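Local structure of variant surface glycoprotein MITat 1.13 (Trypanosoma brucei, 6Z8H) at residues E64-L69 / A90-L95; S203-S208 / E217-L222; S231-S236 / K246-S251; F296-I301 / P308-E313; P350-P355 / I375-L380. The protein probably forms, as a GPI-anchored glycoprotein, part of the dense surface coat with which the trypanosome evades the immune response of its host. All blocks are in the same frame, centred on the assembly; numbering follows the deposited sequence.

Contact 1 of 5, residues E64-L69 / A90-L95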
# COMPACT_ATOMS: atom_id res chain seq x y z
N GLU A 64 7.55 -18.33 -13.77
CA GLU A 64 8.81 -18.95 -14.14
C GLU A 64 8.62 -20.43 -14.45
O GLU A 64 9.17 -20.95 -15.43
CB GLU A 64 9.83 -18.81 -13.02
CG GLU A 64 11.18 -19.41 -13.31
CD GLU A 64 12.21 -19.12 -12.23
OE1 GLU A 64 12.63 -17.95 -12.11
OE2 GLU A 64 12.59 -20.06 -11.50
N ALA A 65 7.83 -21.13 -13.64
CA ALA A 65 7.64 -22.55 -13.86
C ALA A 65 6.97 -22.80 -15.20
O ALA A 65 7.34 -23.73 -15.93
CB ALA A 65 6.80 -23.15 -12.74
N TYR A 66 5.95 -22.01 -15.54
CA TYR A 66 5.25 -22.22 -16.80
C TYR A 66 6.16 -21.96 -17.97
O TYR A 66 6.13 -22.69 -18.96
CB TYR A 66 4.02 -21.32 -16.87
CG TYR A 66 3.20 -21.53 -18.11
CD1 TYR A 66 2.50 -22.69 -18.32
CD2 TYR A 66 3.17 -20.57 -19.09
CE1 TYR A 66 1.77 -22.90 -19.47
CE2 TYR A 66 2.43 -20.74 -20.24
CZ TYR A 66 1.75 -21.92 -20.44
OH TYR A 66 1.03 -22.07 -21.60
N SER A 67 6.96 -20.90 -17.90
CA SER A 67 7.90 -20.66 -18.98
C SER A 67 8.90 -21.80 -19.13
O SER A 67 9.24 -22.18 -20.26
CB SER A 67 8.61 -19.33 -18.76
OG SER A 67 7.69 -18.30 -19.03
N LYS A 68 9.32 -22.35 -17.99
CA LYS A 68 10.28 -23.49 -17.92
C LYS A 68 9.64 -24.71 -18.61
O LYS A 68 10.38 -25.43 -19.31
CB LYS A 68 10.64 -23.79 -16.47
CG LYS A 68 11.85 -23.05 -15.93
CD LYS A 68 12.60 -23.80 -14.85
CE LYS A 68 12.78 -22.99 -13.59
NZ LYS A 68 13.43 -23.78 -12.51
N LEU A 69 8.34 -24.92 -18.41
CA LEU A 69 7.61 -26.06 -18.98
C LEU A 69 7.48 -25.90 -20.49
O LEU A 69 7.68 -26.85 -21.24
CB LEU A 69 6.23 -26.21 -18.36
CG LEU A 69 6.14 -26.74 -16.92
CD1 LEU A 69 4.72 -26.65 -16.42
CD2 LEU A 69 6.63 -28.18 -16.93
N ALA A 90 -2.59 -27.90 -17.20
CA ALA A 90 -2.83 -27.76 -15.78
C ALA A 90 -2.04 -26.58 -15.22
O ALA A 90 -2.54 -25.84 -14.35
CB ALA A 90 -2.48 -29.09 -15.07
N ALA A 91 -0.79 -26.44 -15.63
CA ALA A 91 0.02 -25.30 -15.19
C ALA A 91 -0.57 -23.98 -15.68
O ALA A 91 -0.56 -22.98 -14.95
CB ALA A 91 1.47 -25.49 -15.62
N ALA A 92 -1.05 -23.91 -16.91
CA ALA A 92 -1.70 -22.68 -17.37
C ALA A 92 -2.94 -22.36 -16.53
O ALA A 92 -3.22 -21.18 -16.27
CB ALA A 92 -2.05 -22.83 -18.86
N ASP A 93 -3.70 -23.38 -16.15
CA ASP A 93 -4.85 -23.19 -15.27
C ASP A 93 -4.40 -22.61 -13.93
O ASP A 93 -4.98 -21.63 -13.45
CB ASP A 93 -5.55 -24.53 -15.05
CG ASP A 93 -6.47 -24.89 -16.17
OD1 ASP A 93 -6.84 -23.99 -16.94
OD2 ASP A 93 -6.82 -26.09 -16.25
N ILE A 94 -3.37 -23.21 -13.32
CA ILE A 94 -2.88 -22.72 -12.04
C ILE A 94 -2.43 -21.27 -12.13
O ILE A 94 -2.78 -20.43 -11.29
CB ILE A 94 -1.76 -23.64 -11.53
CG1 ILE A 94 -2.33 -25.01 -11.14
CG2 ILE A 94 -1.10 -22.97 -10.29
CD1 ILE A 94 -1.27 -26.09 -11.01
N LEU A 95 -1.68 -20.94 -13.17
CA LEU A 95 -1.13 -19.59 -13.29
C LEU A 95 -2.24 -18.58 -13.53
O LEU A 95 -2.23 -17.48 -12.98
CB LEU A 95 -0.11 -19.57 -14.43
CG LEU A 95 0.58 -18.26 -14.76
CD1 LEU A 95 1.16 -17.64 -13.50
CD2 LEU A 95 1.64 -18.48 -15.84
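Y66 meets A91, A92 and L95 with different parts of its side chain. CB packs on L95 CD2 at 3.8 Å, and the two side chains cross at about a right angle. CD1 lies 4.0 Å from A91 CB, which sits at the edge of the ring near its plane. CE1 is 3.9 Å from A92 CB, reached obliquely. The ring gets there because CG is anti to the backbone N (chi1 -177°), which carries it past A91 to A92.

The two segments belong to helices 34-75 and 78-129, the long antiparallel hairpin typical of A-type VSG N-terminal domains. Their short axes pass 9.9 Å apart with 159° between N-to-C directions. Small residues on 90-95 let the tyrosine lie close to that backbone. G372 of the second subunit also packs on Y66, and P369 of that subunit packs on A92, so the ring lies near the dimer interface.

One turn after Y66 comes L69. Its CD1 touches A91 CB at 3.5 Å, so the alanine methyl is shared by the leucine and the tyrosine. W341 and I344 of helix 336-345 also pack on L69.

Contact 2 of 5, residues S203-S208 / E217-L222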
# COMPACT_ATOMS: atom_id res chain seq x y z
N SER A 203 -8.62 28.42 48.85
CA SER A 203 -8.53 29.75 49.42
C SER A 203 -8.18 29.60 50.89
O SER A 203 -8.36 28.53 51.48
CB SER A 203 -9.87 30.47 49.23
OG SER A 203 -10.93 29.63 49.65
N GLY A 204 -7.63 30.67 51.45
CA GLY A 204 -7.20 30.68 52.83
C GLY A 204 -5.73 30.32 52.99
O GLY A 204 -5.08 29.80 52.08
N VAL A 205 -5.22 30.63 54.19
CA VAL A 205 -3.83 30.34 54.52
C VAL A 205 -3.66 28.83 54.65
O VAL A 205 -4.46 28.15 55.31
CB VAL A 205 -3.40 31.05 55.82
CG1 VAL A 205 -1.88 30.91 56.03
CG2 VAL A 205 -3.81 32.51 55.82
N GLY A 206 -2.63 28.30 54.03
CA GLY A 206 -2.42 26.87 54.00
C GLY A 206 -3.14 26.13 52.90
O GLY A 206 -2.83 24.96 52.66
N GLN A 207 -4.10 26.77 52.23
CA GLN A 207 -4.86 26.15 51.13
C GLN A 207 -5.46 24.81 51.56
O GLN A 207 -5.27 23.77 50.91
CB GLN A 207 -4.00 26.00 49.87
CG GLN A 207 -3.48 27.33 49.31
CD GLN A 207 -2.08 27.67 49.80
OE1 GLN A 207 -1.26 26.78 50.05
NE2 GLN A 207 -1.79 28.96 49.93
N SER A 208 -6.21 24.85 52.67
CA SER A 208 -6.91 23.67 53.18
C SER A 208 -8.42 23.78 53.08
O SER A 208 -9.10 22.77 53.23
CB SER A 208 -6.52 23.41 54.64
OG SER A 208 -6.84 24.52 55.46
N GLU A 217 -8.68 34.50 47.75
CA GLU A 217 -7.92 35.52 48.46
C GLU A 217 -6.44 35.36 48.12
O GLU A 217 -6.06 34.70 47.15
CB GLU A 217 -8.25 35.47 49.95
CG GLU A 217 -8.04 34.12 50.60
CD GLU A 217 -6.63 33.93 51.10
OE1 GLU A 217 -6.05 34.88 51.65
OE2 GLU A 217 -6.09 32.81 50.90
N ALA A 218 -5.57 35.99 48.91
CA ALA A 218 -4.18 36.16 48.53
C ALA A 218 -3.37 34.88 48.63
O ALA A 218 -2.36 34.77 47.93
CB ALA A 218 -3.54 37.25 49.40
N ASN A 219 -3.79 33.92 49.45
CA ASN A 219 -3.10 32.64 49.55
C ASN A 219 -3.69 31.61 48.60
O ASN A 219 -3.30 30.45 48.67
CB ASN A 219 -3.14 32.11 50.98
CG ASN A 219 -2.50 33.05 51.95
OD1 ASN A 219 -1.27 33.05 52.11
ND2 ASN A 219 -3.30 33.87 52.60
N THR A 220 -4.67 31.98 47.78
CA THR A 220 -5.44 31.02 46.99
C THR A 220 -4.64 30.39 45.84
O THR A 220 -3.84 31.06 45.19
CB THR A 220 -6.71 31.70 46.47
OG1 THR A 220 -7.59 32.04 47.55
CG2 THR A 220 -7.49 30.79 45.49
N HIS A 221 -4.77 29.08 45.69
CA HIS A 221 -4.26 28.35 44.53
C HIS A 221 -5.43 27.98 43.63
O HIS A 221 -6.38 27.33 44.07
CB HIS A 221 -3.48 27.09 44.92
CG HIS A 221 -2.17 27.37 45.60
ND1 HIS A 221 -1.19 26.42 45.76
CD2 HIS A 221 -1.69 28.50 46.18
CE1 HIS A 221 -0.16 26.94 46.40
NE2 HIS A 221 -0.43 28.21 46.66
N LEU A 222 -5.33 28.36 42.36
CA LEU A 222 -6.36 28.07 41.36
C LEU A 222 -5.68 27.32 40.23
O LEU A 222 -4.75 27.87 39.63
CB LEU A 222 -6.97 29.35 40.80
CG LEU A 222 -8.04 29.30 39.70
CD1 LEU A 222 -9.25 28.52 40.11
CD2 LEU A 222 -8.44 30.75 39.36
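Q207 lays its amide on the imidazole of H221. The two planes are 15° apart, and Q207 CD lies over one face, offset toward the rim, 3.6 Å from H221 NE2. Q207 CG adds a CH-pi contact, 4.0 Å from the ring centroid. The chain bends at chi2 (95°), which turns the amide flat along the ring. Q207 NE2 also points to N219 O, but the 2.5 Å between them in the model is too short to be trusted in detail.

A firmer polar link is G204 N to E217 OE2, a hydrogen bond of 2.7 Å. The donor sits above the carboxylate plane, 38° out of it. N219 also packs on the other segment: its CB is 3.2 Å from G204 O, and V205 CG2 is 3.5 Å from N219 ND2.

The next shell holds the carboxylate in place. N219 ND2 donates to the syn lone pair of E217 OE1, and N219 N gives a weak bond to OE2. T220 OG1 accepts from E217 N in a nearly straight bond of 2.7 Å and lies against S203. S203 OG is hydrogen-bonded to T214 O.

A type II turn from G204 to Q207 faces a type I turn from E217 to T220. G204 and G206 have backbone angles that call for glycine. The two turns form the two ends of the loop joining antiparallel strands 194-202 and 221-229 in the five-stranded sheet.

Contact 3 of 5, residues S231-S236 / K246-S251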
# COMPACT_ATOMS: atom_id res chain seq x y z
N SER A 231 -15.44 9.06 28.17
CA SER A 231 -16.78 9.28 28.69
C SER A 231 -16.94 10.73 29.12
O SER A 231 -15.99 11.36 29.58
CB SER A 231 -17.05 8.41 29.92
OG SER A 231 -16.69 7.07 29.69
N SER A 232 -18.16 11.24 28.99
CA SER A 232 -18.46 12.56 29.53
C SER A 232 -18.37 12.55 31.06
O SER A 232 -18.72 11.57 31.72
CB SER A 232 -19.85 13.01 29.09
OG SER A 232 -20.12 14.33 29.48
N LYS A 233 -17.92 13.67 31.63
CA LYS A 233 -17.77 13.83 33.08
C LYS A 233 -18.30 15.18 33.54
O LYS A 233 -18.09 16.21 32.89
CB LYS A 233 -16.29 13.70 33.53
CG LYS A 233 -15.68 12.30 33.35
CD LYS A 233 -14.15 12.30 33.19
CE LYS A 233 -13.41 12.16 34.51
NZ LYS A 233 -11.95 11.92 34.33
N ASP A 234 -18.98 15.17 34.68
CA ASP A 234 -19.34 16.40 35.37
C ASP A 234 -19.32 16.07 36.86
O ASP A 234 -20.29 15.50 37.37
CB ASP A 234 -20.71 16.89 34.93
CG ASP A 234 -21.04 18.26 35.49
OD1 ASP A 234 -20.42 18.65 36.48
OD2 ASP A 234 -21.91 18.95 34.92
N GLU A 235 -18.27 16.43 37.59
CA GLU A 235 -18.14 16.07 39.03
C GLU A 235 -18.31 17.34 39.85
O GLU A 235 -17.81 17.36 41.00
CB GLU A 235 -16.78 15.41 39.29
CG GLU A 235 -16.72 13.96 38.84
CD GLU A 235 -15.32 13.36 38.86
OE1 GLU A 235 -14.45 13.87 38.13
OE2 GLU A 235 -15.12 12.37 39.60
N SER A 236 -18.99 18.36 39.32
CA SER A 236 -19.17 19.59 40.08
C SER A 236 -19.93 19.36 41.38
O SER A 236 -19.71 20.08 42.37
CB SER A 236 -19.85 20.62 39.18
OG SER A 236 -20.99 20.09 38.56
N LYS A 246 -9.07 17.92 42.95
CA LYS A 246 -9.08 18.08 41.50
C LYS A 246 -10.23 17.27 40.93
O LYS A 246 -10.32 16.06 41.16
CB LYS A 246 -7.74 17.62 40.95
CG LYS A 246 -7.59 17.90 39.48
CD LYS A 246 -6.22 17.50 38.95
CE LYS A 246 -5.93 16.02 39.17
NZ LYS A 246 -4.67 15.57 38.49
N ARG A 247 -11.15 17.94 40.24
CA ARG A 247 -12.27 17.26 39.62
C ARG A 247 -12.56 17.81 38.22
O ARG A 247 -12.29 18.98 37.92
CB ARG A 247 -13.55 17.40 40.47
CG ARG A 247 -13.42 16.82 41.86
CD ARG A 247 -13.28 15.33 41.79
NE ARG A 247 -13.33 14.63 43.08
CZ ARG A 247 -12.27 14.22 43.76
NH1 ARG A 247 -11.05 14.58 43.39
NH2 ARG A 247 -12.43 13.52 44.88
N ALA A 248 -13.14 16.96 37.39
CA ALA A 248 -13.55 17.35 36.04
C ALA A 248 -14.91 18.02 36.15
O ALA A 248 -15.92 17.36 36.40
CB ALA A 248 -13.64 16.12 35.13
N ILE A 249 -14.94 19.35 36.01
CA ILE A 249 -16.16 20.12 36.25
C ILE A 249 -16.94 20.45 34.98
O ILE A 249 -18.06 20.99 35.08
CB ILE A 249 -15.88 21.40 37.05
CG1 ILE A 249 -15.04 22.39 36.23
CG2 ILE A 249 -15.17 21.07 38.36
CD1 ILE A 249 -14.89 23.75 36.94
N HIS A 250 -16.40 20.17 33.80
CA HIS A 250 -17.16 20.30 32.57
C HIS A 250 -16.48 19.44 31.51
O HIS A 250 -15.26 19.23 31.55
CB HIS A 250 -17.23 21.76 32.07
CG HIS A 250 -18.23 21.96 30.97
ND1 HIS A 250 -19.56 22.24 31.21
CD2 HIS A 250 -18.10 21.92 29.62
CE1 HIS A 250 -20.20 22.34 30.07
NE2 HIS A 250 -19.33 22.17 29.08
N SER A 251 -17.28 18.95 30.56
CA SER A 251 -16.76 18.13 29.48
C SER A 251 -17.21 18.69 28.14
O SER A 251 -18.32 19.23 28.01
CB SER A 251 -17.23 16.68 29.60
OG SER A 251 -16.58 16.01 30.66
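E235 and R247 lie across each other at about a right angle where an irregular segment runs along strand 247-253. This strand is an outermost one of the five-stranded antiparallel sheet within this chain. Segment 231-236 lies beside it and leads into the short helix 236-239, with E235 at the N-cap position.

The aliphatic parts of the E235 and R247 side chains do the touching, with CB to CB at 4.0 Å. Their carboxylate and guanidinium planes are 25° apart. E235 OE2 is well out of the guanidinium plane, so only the opposite charges are near each other. R247 NH1 instead donates to K246 O.

E235 also spans A248. Its backbone N donates to A248 O at 2.8 Å, and its OE1 accepts a weak bond from A248 N. The extended chain beyond CG carries OE1 back to the strand. The methyl of A248 lies between this carboxylate and K233, with its CB 3.9 Å from K233 CB.

D234 turns the chain into the helix. Its OD1 accepts from S236 N, an Asx turn, and from S236 OG at 2.6 Å. H250 points away from the segment and bonds K149 of the second subunit, while F152 of that subunit packs on I249.

At the other end, S251 OG stands opposite its own carbonyl carbon, beside the backbone N (chi1 -72°), which turns it to K233. H196 of strand 194-202 also bonds this hydroxyl. S251 OG donates to K233 O at 2.7 Å, in the carbonyl plane and on a lone pair.

Contact 4 of 5, residues F296-I301 / P308-E313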
# COMPACT_ATOMS: atom_id res chain seq x y z
N PHE A 296 -4.69 -32.81 -16.91
CA PHE A 296 -3.50 -33.61 -16.64
C PHE A 296 -3.80 -35.09 -16.85
O PHE A 296 -3.07 -35.80 -17.55
CB PHE A 296 -3.05 -33.36 -15.19
CG PHE A 296 -2.07 -34.36 -14.68
CD1 PHE A 296 -0.73 -34.26 -15.02
CD2 PHE A 296 -2.47 -35.38 -13.82
CE1 PHE A 296 0.19 -35.17 -14.54
CE2 PHE A 296 -1.56 -36.31 -13.36
CZ PHE A 296 -0.24 -36.21 -13.70
N LYS A 297 -4.89 -35.57 -16.26
CA LYS A 297 -5.21 -36.98 -16.44
C LYS A 297 -5.45 -37.30 -17.90
O LYS A 297 -5.05 -38.36 -18.39
CB LYS A 297 -6.44 -37.33 -15.61
CG LYS A 297 -6.28 -37.03 -14.13
CD LYS A 297 -7.58 -37.27 -13.39
CE LYS A 297 -7.69 -36.43 -12.14
NZ LYS A 297 -9.11 -36.36 -11.67
N LEU A 298 -6.15 -36.42 -18.62
CA LEU A 298 -6.38 -36.66 -20.04
C LEU A 298 -5.09 -36.69 -20.86
O LEU A 298 -4.93 -37.53 -21.74
CB LEU A 298 -7.36 -35.64 -20.62
CG LEU A 298 -7.63 -35.70 -22.11
CD1 LEU A 298 -8.21 -37.07 -22.45
CD2 LEU A 298 -8.57 -34.58 -22.49
N MET A 299 -4.20 -35.72 -20.67
CA MET A 299 -2.93 -35.72 -21.39
C MET A 299 -2.01 -36.87 -20.97
O MET A 299 -1.18 -37.30 -21.78
CB MET A 299 -2.28 -34.33 -21.33
CG MET A 299 -1.07 -34.14 -22.20
SD MET A 299 -1.32 -34.53 -23.94
CE MET A 299 -2.39 -33.23 -24.51
N VAL A 300 -2.14 -37.40 -19.75
CA VAL A 300 -1.47 -38.67 -19.46
C VAL A 300 -1.91 -39.75 -20.44
O VAL A 300 -1.09 -40.50 -20.98
CB VAL A 300 -1.69 -39.10 -18.00
CG1 VAL A 300 -1.23 -40.52 -17.82
CG2 VAL A 300 -0.95 -38.16 -17.06
N ILE A 301 -3.22 -39.84 -20.70
CA ILE A 301 -3.74 -40.84 -21.64
C ILE A 301 -3.22 -40.55 -23.04
O ILE A 301 -2.78 -41.46 -23.76
CB ILE A 301 -5.27 -40.82 -21.60
CG1 ILE A 301 -5.78 -41.19 -20.20
CG2 ILE A 301 -5.83 -41.80 -22.65
CD1 ILE A 301 -7.28 -41.07 -20.03
N PRO A 308 -3.58 -40.72 -28.52
CA PRO A 308 -3.58 -39.27 -28.66
C PRO A 308 -4.94 -38.67 -28.97
O PRO A 308 -5.12 -37.48 -28.73
CB PRO A 308 -2.56 -38.99 -29.77
CG PRO A 308 -1.98 -40.40 -30.20
CD PRO A 308 -2.91 -41.41 -29.64
N THR A 309 -5.89 -39.43 -29.50
CA THR A 309 -7.20 -38.88 -29.84
C THR A 309 -8.17 -38.90 -28.67
O THR A 309 -9.30 -38.39 -28.80
CB THR A 309 -7.82 -39.62 -31.03
OG1 THR A 309 -8.07 -40.97 -30.63
CG2 THR A 309 -6.91 -39.59 -32.26
N ALA A 310 -7.77 -39.48 -27.53
CA ALA A 310 -8.63 -39.48 -26.35
C ALA A 310 -9.04 -38.06 -25.97
O ALA A 310 -8.25 -37.10 -26.03
CB ALA A 310 -7.90 -40.13 -25.17
N GLU A 311 -10.30 -37.91 -25.55
CA GLU A 311 -10.77 -36.64 -25.01
C GLU A 311 -11.52 -36.77 -23.69
O GLU A 311 -12.02 -35.76 -23.18
CB GLU A 311 -11.67 -35.92 -26.02
CG GLU A 311 -10.93 -35.54 -27.28
CD GLU A 311 -9.91 -34.41 -27.05
OE1 GLU A 311 -10.13 -33.53 -26.19
OE2 GLU A 311 -8.85 -34.40 -27.71
N LYS A 312 -11.62 -37.97 -23.12
CA LYS A 312 -12.29 -38.19 -21.85
C LYS A 312 -11.41 -39.03 -20.93
O LYS A 312 -10.66 -39.90 -21.37
CB LYS A 312 -13.63 -38.93 -22.04
CG LYS A 312 -14.63 -38.18 -22.91
CD LYS A 312 -15.91 -38.96 -23.07
CE LYS A 312 -16.93 -38.18 -23.88
NZ LYS A 312 -18.06 -39.07 -24.30
N GLU A 313 -11.49 -38.74 -19.63
CA GLU A 313 -10.67 -39.47 -18.68
C GLU A 313 -10.99 -40.95 -18.66
O GLU A 313 -10.14 -41.75 -18.27
CB GLU A 313 -10.85 -38.89 -17.28
CG GLU A 313 -9.97 -39.55 -16.23
CD GLU A 313 -10.12 -38.91 -14.86
OE1 GLU A 313 -10.43 -37.69 -14.77
OE2 GLU A 313 -9.93 -39.63 -13.85
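K297 CD lies over one face of the E313 carboxylate. It is 3.2 Å from E313 OE1 and 3.4 Å from E313 OE2. The K297 ammonium is farther off, with NZ 3.6 Å from OE1, a long salt bridge. The two side chains cross obliquely. E313 is extended, with CG anti to the backbone N (chi1 -177°), which carries its carboxylate back over the helix.

L298 CD1 sits over one face of the E311-K312 peptide, 3.5 Å from E311 C. It is also 3.6 Å from A310 O. Here the loop after helix 294-304 folds back along that helix, before helix 318-329 begins. I301, one turn after L298, touches the loop with both branches. Its CG2 packs on A310 CB at 3.7 Å, and its CD1 reaches E313 O at 3.4 Å. V321 of helix 318-329 also packs on I301.

K302 ties the loop to the helix from the next position: its NZ bonds the carbonyl oxygens of P308 and A310 and forms a salt bridge with E311 OE2. The same E311 oxygen pairs with R377 of the second subunit, whose side chain also packs on L298.

Contact 5 of 5, residues P350-P355 / I375-L380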
# COMPACT_ATOMS: atom_id res chain seq x y z
N PRO A 350 19.09 -23.90 -27.03
CA PRO A 350 20.04 -23.01 -27.73
C PRO A 350 20.36 -21.76 -26.92
O PRO A 350 19.50 -21.23 -26.21
CB PRO A 350 19.30 -22.64 -29.03
CG PRO A 350 18.18 -23.57 -29.14
CD PRO A 350 17.83 -24.08 -27.76
N LYS A 351 21.59 -21.27 -27.10
CA LYS A 351 22.09 -20.05 -26.47
C LYS A 351 22.80 -19.19 -27.52
O LYS A 351 23.63 -19.70 -28.28
CB LYS A 351 23.10 -20.41 -25.37
CG LYS A 351 23.70 -19.22 -24.65
CD LYS A 351 24.72 -19.63 -23.59
CE LYS A 351 26.09 -19.92 -24.18
NZ LYS A 351 27.13 -19.99 -23.10
N ALA A 352 22.49 -17.89 -27.53
CA ALA A 352 23.18 -16.97 -28.43
C ALA A 352 24.64 -16.83 -28.04
O ALA A 352 25.01 -16.92 -26.86
CB ALA A 352 22.49 -15.60 -28.38
N ASP A 353 25.48 -16.60 -29.04
CA ASP A 353 26.92 -16.40 -28.86
C ASP A 353 27.52 -15.90 -30.17
O ASP A 353 27.19 -16.42 -31.24
CB ASP A 353 27.58 -17.71 -28.43
CG ASP A 353 28.99 -17.50 -27.89
OD1 ASP A 353 29.14 -17.34 -26.65
OD2 ASP A 353 29.93 -17.50 -28.71
N PRO A 354 28.42 -14.92 -30.14
CA PRO A 354 28.89 -14.31 -31.40
C PRO A 354 29.68 -15.29 -32.26
O PRO A 354 29.55 -15.26 -33.49
CB PRO A 354 29.76 -13.13 -30.93
CG PRO A 354 29.29 -12.83 -29.54
CD PRO A 354 28.83 -14.14 -28.96
N PRO A 355 30.52 -16.17 -31.68
CA PRO A 355 31.12 -17.24 -32.50
C PRO A 355 30.17 -18.22 -33.17
O PRO A 355 30.64 -19.03 -34.00
CB PRO A 355 32.02 -17.99 -31.50
CG PRO A 355 32.46 -16.95 -30.56
CD PRO A 355 31.36 -15.88 -30.50
N ILE A 375 13.22 -20.48 -27.50
CA ILE A 375 12.01 -20.92 -28.20
C ILE A 375 12.06 -20.47 -29.66
O ILE A 375 11.75 -21.23 -30.58
CB ILE A 375 10.77 -20.40 -27.46
CG1 ILE A 375 10.62 -21.08 -26.10
CG2 ILE A 375 9.52 -20.58 -28.30
CD1 ILE A 375 9.45 -20.60 -25.27
N ALA A 376 12.39 -19.20 -29.89
CA ALA A 376 12.48 -18.73 -31.26
C ALA A 376 13.50 -19.54 -32.06
O ALA A 376 13.26 -19.90 -33.22
CB ALA A 376 12.84 -17.24 -31.26
N ARG A 377 14.65 -19.83 -31.45
CA ARG A 377 15.72 -20.53 -32.16
C ARG A 377 15.33 -21.98 -32.44
O ARG A 377 15.62 -22.51 -33.52
CB ARG A 377 17.02 -20.43 -31.34
CG ARG A 377 17.59 -19.02 -31.28
CD ARG A 377 18.72 -18.83 -30.24
NE ARG A 377 19.34 -17.53 -30.40
CZ ARG A 377 20.46 -17.30 -31.09
NH1 ARG A 377 21.13 -18.30 -31.64
NH2 ARG A 377 20.93 -16.09 -31.23
N LEU A 378 14.64 -22.61 -31.48
CA LEU A 378 14.18 -23.98 -31.68
C LEU A 378 13.13 -24.06 -32.79
O LEU A 378 13.12 -25.02 -33.57
CB LEU A 378 13.60 -24.54 -30.37
CG LEU A 378 14.62 -24.84 -29.29
CD1 LEU A 378 13.98 -24.82 -27.92
CD2 LEU A 378 15.30 -26.17 -29.55
N LEU A 379 12.22 -23.08 -32.85
CA LEU A 379 11.22 -23.11 -33.91
C LEU A 379 11.86 -22.80 -35.26
O LEU A 379 11.47 -23.38 -36.29
CB LEU A 379 10.08 -22.15 -33.58
CG LEU A 379 9.23 -22.47 -32.35
CD1 LEU A 379 8.33 -21.32 -32.03
CD2 LEU A 379 8.43 -23.72 -32.58
N LEU A 380 12.84 -21.90 -35.29
CA LEU A 380 13.51 -21.60 -36.54
C LEU A 380 14.24 -22.83 -37.04
O LEU A 380 14.23 -23.14 -38.24
CB LEU A 380 14.48 -20.43 -36.35
CG LEU A 380 15.27 -19.97 -37.58
CD1 LEU A 380 14.31 -19.58 -38.68
CD2 LEU A 380 16.22 -18.85 -37.22
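Apolar packing centres on P350. Its ring crosses the L378 side chain at about a right angle, with P350 CD 3.6 Å from L378 CG. P350 CG also meets this leucine, at 3.9 Å from L378 CD2. P350 CB meets the stem of R377 instead, 3.9 Å from R377 CB and 4.0 Å from R377 CD. L378 packs as well on L74 and A75 of helix 34-75.

The second kind of contact is alanine on guanidinium. A352 lies over one face of the R377 group, offset toward its rim, with A352 CB 3.3 Å from R377 NH2. R377 is extended from CG to NE (chi2 168°, chi3 171°), and this straight chain carries the guanidinium past P350 and under A352.

The charged bonds of R377 go to other residues. NE pairs with D373 and NH1 with E357, both in the same chain. NH1 also pairs with E311 of the second subunit. These partners would help fix the rotation of the guanidinium.

The contact joins the small two-stranded antiparallel hairpin, strands 348-351 and 358-361, to the last modelled helix, 368-383, at a place where this helix also meets the second subunit of the VSG dimer.

Along the chain the contacts come in numerical order, each closing before the next opens. They form two groups on opposite sides of the chain's centre. Contacts 2 and 3 reach the same five-stranded sheet, with centres 22 Å apart. Contacts 1, 4 and 5 lie in the helical part at the other side; contact 1 is 19 Å from contact 4 and 22 Å from contact 5, centre to centre. The centres of contacts 2 and 4 are 99 Å apart, which reflects the elongated shape of the subunit. Contacts 1, 3, 4 and 5 touch the second subunit. Contacts 4 and 5, 33 Å apart between centres in one chain, come together across the dimer.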